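Local coordinates for AbyA5 (Verrucosispora maris, PDB 4YWF), which catalyses acetate elimination in spirotetronate biosynthesis, as an esterase-like lyase of the alpha/beta-hydrolase superfamily, at residues A[343-346]-A[347-350]. The protein carries 4 engineered substitutions. Numbering follows the deposited sequence.
Sequences WTLA and QVLE
Q347 lays its CG methylene over one face of the W343 indole, one helical turn back, in a CH-pi contact: CG stands 3.8 Å from the centroid of the six-membered ring, 6° off its normal. With CG of W343 anti to the backbone N (chi1 -174°), the indole runs alongside the glutamine, and the bend of Q347 at chi2 keeps its amide near the same face, turned 29° from the ring plane. NE2 of Q347 lies 3.9 Å from CZ2 of W343. The amide oxygen of Q347 is held in turn: OE1 accepts a hydrogen bond from NE of R323, outside both segments, whose NH2 forms a salt bridge with OE1 of E350. Helix 337-351 packs here against the central sheet of the alpha/beta-hydrolase fold, W343 and T344 meeting strand 296-301 and V348 reaching Y212. On another flank, CD1 of L345 bridges two side chains, lying 4.2 Å from CG1 of V348 and 4.1 Å from CG of L349; L345 and L349 both also touch V362 of helix 356-365. Regular i to i+4 hydrogen bonds join the turns, among them L349 N to L345 O at 2.9 Å, while OG1 of the buried T344 is hydrogen-bonded to T340 O.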
ATOM      1  N   TRP A 343     -15.408  -0.738   6.263  1.00 28.00           N
ATOM      2  CA  TRP A 343     -15.106  -0.078   7.539  1.00 25.55           C
ATOM      3  C   TRP A 343     -14.137   1.059   7.303  1.00 24.78           C
ATOM      4  O   TRP A 343     -14.328   2.165   7.859  1.00 23.05           O
ATOM      5  CB  TRP A 343     -14.625  -1.065   8.566  1.00 24.20           C
ATOM      6  CG  TRP A 343     -14.422  -0.552   9.960  1.00 27.24           C
ATOM      7  CD1 TRP A 343     -15.327  -0.600  10.976  1.00 29.76           C
ATOM      8  CD2 TRP A 343     -13.196  -0.056  10.550  1.00 26.83           C
ATOM      9  NE1 TRP A 343     -14.753  -0.131  12.141  1.00 28.96           N
ATOM     10  CE2 TRP A 343     -13.451   0.183  11.916  1.00 31.01           C
ATOM     11  CE3 TRP A 343     -11.907   0.165  10.064  1.00 27.69           C
ATOM     12  CZ2 TRP A 343     -12.469   0.692  12.794  1.00 31.50           C
ATOM     13  CZ3 TRP A 343     -10.933   0.661  10.935  1.00 29.52           C
ATOM     14  CH2 TRP A 343     -11.219   0.929  12.270  1.00 29.90           C
ATOM     15  N   THR A 344     -13.124   0.811   6.469  1.00 24.27           N
ATOM     16  CA  THR A 344     -12.071   1.770   6.214  1.00 24.14           C
ATOM     17  C   THR A 344     -12.644   2.968   5.502  1.00 24.41           C
ATOM     18  O   THR A 344     -12.366   4.138   5.829  1.00 24.29           O
ATOM     19  CB  THR A 344     -10.858   1.189   5.442  1.00 26.64           C
ATOM     20  OG1 THR A 344     -11.241   0.575   4.197  1.00 23.95           O
ATOM     21  CG2 THR A 344     -10.170   0.164   6.271  1.00 28.09           C
ATOM     22  N   LEU A 345     -13.463   2.689   4.535  1.00 23.09           N
ATOM     23  CA  LEU A 345     -14.171   3.723   3.871  1.00 24.09           C
ATOM     24  C   LEU A 345     -14.978   4.624   4.826  1.00 25.52           C
ATOM     25  O   LEU A 345     -14.839   5.860   4.817  1.00 23.19           O
ATOM     26  CB  LEU A 345     -15.008   3.101   2.763  1.00 25.49           C
ATOM     27  CG  LEU A 345     -15.812   4.083   1.971  1.00 26.52           C
ATOM     28  CD1 LEU A 345     -14.872   5.137   1.330  1.00 27.86           C
ATOM     29  CD2 LEU A 345     -16.616   3.327   0.927  1.00 28.57           C
ATOM     30  N   ALA A 346     -15.747   3.997   5.702  1.00 25.49           N
ATOM     31  CA  ALA A 346     -16.579   4.695   6.641  1.00 26.22           C
ATOM     32  C   ALA A 346     -15.724   5.574   7.526  1.00 24.98           C
ATOM     33  O   ALA A 346     -16.062   6.704   7.808  1.00 25.27           O
ATOM     34  CB  ALA A 346     -17.333   3.697   7.490  1.00 28.64           C
ATOM     35  N   GLN A 347     -14.580   5.040   7.948  1.00 24.92           N
ATOM     36  CA  GLN A 347     -13.663   5.807   8.747  1.00 24.32           C
ATOM     37  C   GLN A 347     -13.124   7.069   8.012  1.00 24.68           C
ATOM     38  O   GLN A 347     -13.115   8.143   8.592  1.00 22.17           O
ATOM     39  CB  GLN A 347     -12.482   4.922   9.194  1.00 24.73           C
ATOM     40  CG  GLN A 347     -12.866   3.975  10.323  1.00 25.70           C
ATOM     41  CD  GLN A 347     -13.050   4.706  11.634  1.00 27.72           C
ATOM     42  OE1 GLN A 347     -12.297   5.623  11.979  1.00 30.71           O
ATOM     43  NE2 GLN A 347     -14.005   4.256  12.408  1.00 28.72           N
ATOM     44  N   VAL A 348     -12.671   6.950   6.756  1.00 25.26           N
ATOM     45  CA  VAL A 348     -12.127   8.139   6.074  1.00 27.25           C
ATOM     46  C   VAL A 348     -13.207   9.140   5.748  1.00 25.38           C
ATOM     47  O   VAL A 348     -12.990  10.322   5.855  1.00 26.49           O
ATOM     48  CB  VAL A 348     -11.328   7.875   4.817  1.00 33.40           C
ATOM     49  CG1 VAL A 348     -12.139   7.219   3.732  1.00 32.05           C
ATOM     50  CG2 VAL A 348     -10.785   9.224   4.311  1.00 36.56           C
ATOM     51  N   LEU A 349     -14.420   8.683   5.477  1.00 26.34           N
ATOM     52  CA  LEU A 349     -15.489   9.645   5.268  1.00 23.69           C
ATOM     53  C   LEU A 349     -15.860  10.435   6.509  1.00 23.76           C
ATOM     54  O   LEU A 349     -16.183  11.630   6.402  1.00 25.66           O
ATOM     55  CB  LEU A 349     -16.726   8.972   4.716  1.00 25.48           C
ATOM     56  CG  LEU A 349     -16.595   8.287   3.362  1.00 24.60           C
ATOM     57  CD1 LEU A 349     -17.889   7.570   3.006  1.00 25.97           C
ATOM     58  CD2 LEU A 349     -16.218   9.256   2.255  1.00 26.37           C
ATOM     59  N   GLU A 350     -15.827   9.795   7.671  1.00 22.82           N
ATOM     60  CA  GLU A 350     -16.050  10.470   8.923  1.00 24.76           C
ATOM     61  C   GLU A 350     -14.969  11.462   9.204  1.00 26.30           C
ATOM     62  O   GLU A 350     -15.273  12.593   9.465  1.00 22.42           O
ATOM     63  CB  GLU A 350     -16.137   9.483  10.070  1.00 27.32           C
ATOM     64  CG  GLU A 350     -16.514  10.104  11.401  1.00 30.51           C
ATOM     65  CD  GLU A 350     -15.290  10.475  12.209  1.00 33.15           C
ATOM     66  OE1 GLU A 350     -14.207   9.980  11.904  1.00 31.00           O
ATOM     67  OE2 GLU A 350     -15.391  11.326  13.088  1.00 36.41           O
TER